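Long-range contact in avidin-related protein 4/5 (Gallus gallus, PDB 2OF8), which probably binds biotin with high affinity, as avidin does, and here holds a biotin 4-nitroanilide in its pocket: residues A[31-36]-A[64-69]. The protein carries 2 engineered substitutions. Residues are numbered along the deposited sequence; the frame is centred on the assembly and turned at random.
With BNI (5-(2-oxo-hexahydro-thieno[3,4-D]imidazol-6-yl)-pentanoic acid (4-nitro-phenyl)-amide), chain C.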
loop_
_atom_site.group_PDB
_atom_site.type_symbol
_atom_site.label_atom_id
_atom_site.label_comp_id
_atom_site.label_asym_id
_atom_site.label_seq_id
_atom_site.Cartn_x
_atom_site.Cartn_y
_atom_site.Cartn_z
ATOM N N GLY A 31 18.387 -10.999 12.038
ATOM C CA GLY A 31 19.340 -10.660 11.014
ATOM C C GLY A 31 19.711 -9.204 11.078
ATOM O O GLY A 31 19.391 -8.496 12.025
ATOM N N THR A 32 20.411 -8.759 10.047
ATOM C CA THR A 32 20.777 -7.364 9.902
ATOM C C THR A 32 20.454 -6.897 8.499
ATOM O O THR A 32 20.353 -7.683 7.561
ATOM C CB THR A 32 22.273 -7.146 10.168
ATOM O OG1 THR A 32 23.035 -7.883 9.208
ATOM C CG2 THR A 32 22.691 -7.683 11.541
ATOM N N TYR A 33 20.310 -5.589 8.375
ATOM C CA TYR A 33 19.901 -4.959 7.133
ATOM C C TYR A 33 20.760 -3.718 6.941
ATOM O O TYR A 33 20.795 -2.853 7.811
ATOM C CB TYR A 33 18.414 -4.576 7.195
ATOM C CG TYR A 33 17.758 -4.401 5.844
ATOM C CD1 TYR A 33 17.978 -3.261 5.077
ATOM C CD2 TYR A 33 16.909 -5.367 5.332
ATOM C CE1 TYR A 33 17.370 -3.104 3.830
ATOM C CE2 TYR A 33 16.301 -5.220 4.095
ATOM C CZ TYR A 33 16.533 -4.098 3.343
ATOM O OH TYR A 33 15.910 -3.986 2.124
ATOM N N LEU A 34 21.444 -3.638 5.803
ATOM C CA LEU A 34 22.224 -2.473 5.411
ATOM C C LEU A 34 21.525 -1.858 4.202
ATOM O O LEU A 34 21.629 -2.366 3.084
ATOM C CB LEU A 34 23.667 -2.852 5.079
ATOM C CG LEU A 34 24.592 -1.651 4.854
ATOM C CD1 LEU A 34 24.705 -0.785 6.086
ATOM C CD2 LEU A 34 25.974 -2.128 4.417
ATOM N N THR A 35 20.750 -0.810 4.440
ATOM C CA THR A 35 20.059 -0.154 3.348
ATOM C C THR A 35 21.021 0.675 2.505
ATOM O O THR A 35 21.918 1.328 3.030
ATOM C CB THR A 35 18.873 0.693 3.835
ATOM O OG1 THR A 35 18.224 1.262 2.685
ATOM C CG2 THR A 35 19.284 1.851 4.770
ATOM N N ALA A 36 20.820 0.642 1.191
ATOM C CA ALA A 36 21.605 1.467 0.275
ATOM C C ALA A 36 21.126 2.914 0.263
ATOM O O ALA A 36 21.882 3.800 -0.144
ATOM C CB ALA A 36 21.560 0.890 -1.134
ATOM N N PHE A 64 9.074 -9.454 8.151
ATOM C CA PHE A 64 10.050 -9.002 9.122
ATOM C C PHE A 64 9.966 -7.499 9.318
ATOM O O PHE A 64 9.471 -6.760 8.461
ATOM C CB PHE A 64 11.493 -9.479 8.797
ATOM C CG PHE A 64 12.061 -8.983 7.486
ATOM C CD1 PHE A 64 12.754 -7.781 7.407
ATOM C CD2 PHE A 64 11.962 -9.767 6.344
ATOM C CE1 PHE A 64 13.304 -7.359 6.212
ATOM C CE2 PHE A 64 12.519 -9.347 5.149
ATOM C CZ PHE A 64 13.184 -8.138 5.085
ATOM N N THR A 65 10.466 -7.072 10.473
ATOM C CA THR A 65 10.556 -5.678 10.879
ATOM C C THR A 65 12.019 -5.276 10.940
ATOM O O THR A 65 12.827 -6.006 11.512
ATOM C CB THR A 65 9.940 -5.507 12.275
ATOM O OG1 THR A 65 8.551 -5.847 12.238
ATOM C CG2 THR A 65 10.021 -4.066 12.747
ATOM N N VAL A 66 12.344 -4.117 10.368
ATOM C CA VAL A 66 13.664 -3.525 10.506
ATOM C C VAL A 66 13.543 -2.303 11.407
ATOM O O VAL A 66 12.823 -1.347 11.101
ATOM C CB VAL A 66 14.266 -3.097 9.157
ATOM C CG1 VAL A 66 15.686 -2.570 9.372
ATOM C CG2 VAL A 66 14.264 -4.248 8.166
ATOM N N HIS A 67 14.254 -2.348 12.534
ATOM C CA HIS A 67 14.374 -1.212 13.434
ATOM C C HIS A 67 15.615 -0.434 13.006
ATOM O O HIS A 67 16.748 -0.828 13.297
ATOM C CB HIS A 67 14.473 -1.703 14.884
ATOM C CG HIS A 67 15.026 -0.700 15.847
ATOM N ND1 HIS A 67 14.311 -0.138 16.883
ATOM C CD2 HIS A 67 16.280 -0.209 15.951
ATOM C CE1 HIS A 67 15.108 0.667 17.569
ATOM N NE2 HIS A 67 16.300 0.659 17.007
ATOM N N TRP A 68 15.418 0.662 12.284
ATOM C CA TRP A 68 16.546 1.457 11.818
ATOM C C TRP A 68 17.263 2.041 13.032
ATOM O O TRP A 68 16.642 2.638 13.900
ATOM C CB TRP A 68 16.084 2.557 10.856
ATOM C CG TRP A 68 15.341 1.982 9.701
ATOM C CD1 TRP A 68 14.005 2.081 9.465
ATOM C CD2 TRP A 68 15.865 1.128 8.669
ATOM N NE1 TRP A 68 13.663 1.377 8.338
ATOM C CE2 TRP A 68 14.786 0.777 7.832
ATOM C CE3 TRP A 68 17.141 0.647 8.348
ATOM C CZ2 TRP A 68 14.938 -0.033 6.713
ATOM C CZ3 TRP A 68 17.295 -0.161 7.229
ATOM C CH2 TRP A 68 16.202 -0.488 6.423
ATOM N N ASN A 69 18.580 1.873 13.089
ATOM C CA ASN A 69 19.350 2.312 14.252
ATOM C C ASN A 69 19.786 3.764 14.160
ATOM O O ASN A 69 20.437 4.269 15.072
ATOM C CB ASN A 69 20.578 1.421 14.445
ATOM C CG ASN A 69 20.283 0.167 15.247
ATOM O OD1 ASN A 69 19.158 -0.083 15.682
ATOM N ND2 ASN A 69 21.318 -0.637 15.449
HETATM C C1 BNI C . 14.664 5.923 6.309
HETATM C C10 BNI C . 15.261 4.654 6.931
HETATM C C9 BNI C . 15.783 3.678 5.883
HETATM C C8 BNI C . 14.661 3.153 4.998
HETATM C C7 BNI C . 15.202 2.396 3.802
HETATM C C2 BNI C . 14.033 1.871 2.890
HETATM C C6 BNI C . 12.299 0.227 2.042
HETATM C C4 BNI C . 14.484 1.360 1.490
HETATM C C5 BNI C . 13.380 0.418 0.971
HETATM C C3 BNI C . 15.399 -0.694 1.000
HETATM O O2 BNI C . 15.193 6.475 5.349
HETATM O O3 BNI C . 16.242 -1.618 0.852
HETATM N N1 BNI C . 14.107 -0.794 0.687
HETATM N N2 BNI C . 15.660 0.510 1.494
HETATM S S1 BNI C . 13.182 0.426 3.619
HETATM N N17 BNI C . 13.509 6.399 6.779
HETATM C C18 BNI C . 12.778 7.513 6.456
HETATM C C20 BNI C . 12.253 8.363 7.476
HETATM C C21 BNI C . 11.482 9.522 7.112
HETATM C C22 BNI C . 11.251 9.835 5.705
HETATM C C23 BNI C . 11.781 8.984 4.683
HETATM C C24 BNI C . 12.543 7.834 5.042
HETATM N N25 BNI C . 10.445 11.066 5.350
HETATM O O26 BNI C . 9.991 11.778 6.198
HETATM O O27 BNI C . 10.232 11.362 4.211
#
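Trp68 and Tyr33 meet as an offset edge-to-face pair: the indole edge turns toward the phenol face, the planes stand at 89° and Trp68 CH2 lies 3.6 Å from Tyr33 CD1. One indole face carries the BNI tail, with BNI C9 over its centre; Val66 CG1 lies on the opposite face, toward the rim. Val66 also reaches Tyr33, its CG1 4.0 Å from Tyr33 CB. Phe64 CE1 approaches Tyr33 CD2 obliquely. The methyl of Thr35 meets the indole obliquely, CG2 3.7 Å from Trp68 CZ3.

The polar ends help to grip the ureido group; Ser16, Asn12 and Asn116 also bond the ligand. Tyr33 OH donates to BNI O3 at 2.7 Å, and BNI O3 lies at the edge of the Tyr33 ring, near its plane. With OG1 turned opposite the backbone N (chi1 -178°), Thr35 can take the N-H of BNI N2 at 2.9 Å while its CG2 meets the indole. The bond is nearly straight, 173°. Thr35 OG1 also bonds Val37 O. Trp68 NE1 is bonded to Thr75 OG1, which helps fix the indole. A serine in place of Trp68 would probably leave the BNI tail without its flat support and Tyr33 without its edge partner. The end of strand 28-34 and the residues following strands 28-34 and 61-67, which flank strand 47-53, line the biotin pocket at one end of the eight-stranded avidin barrel.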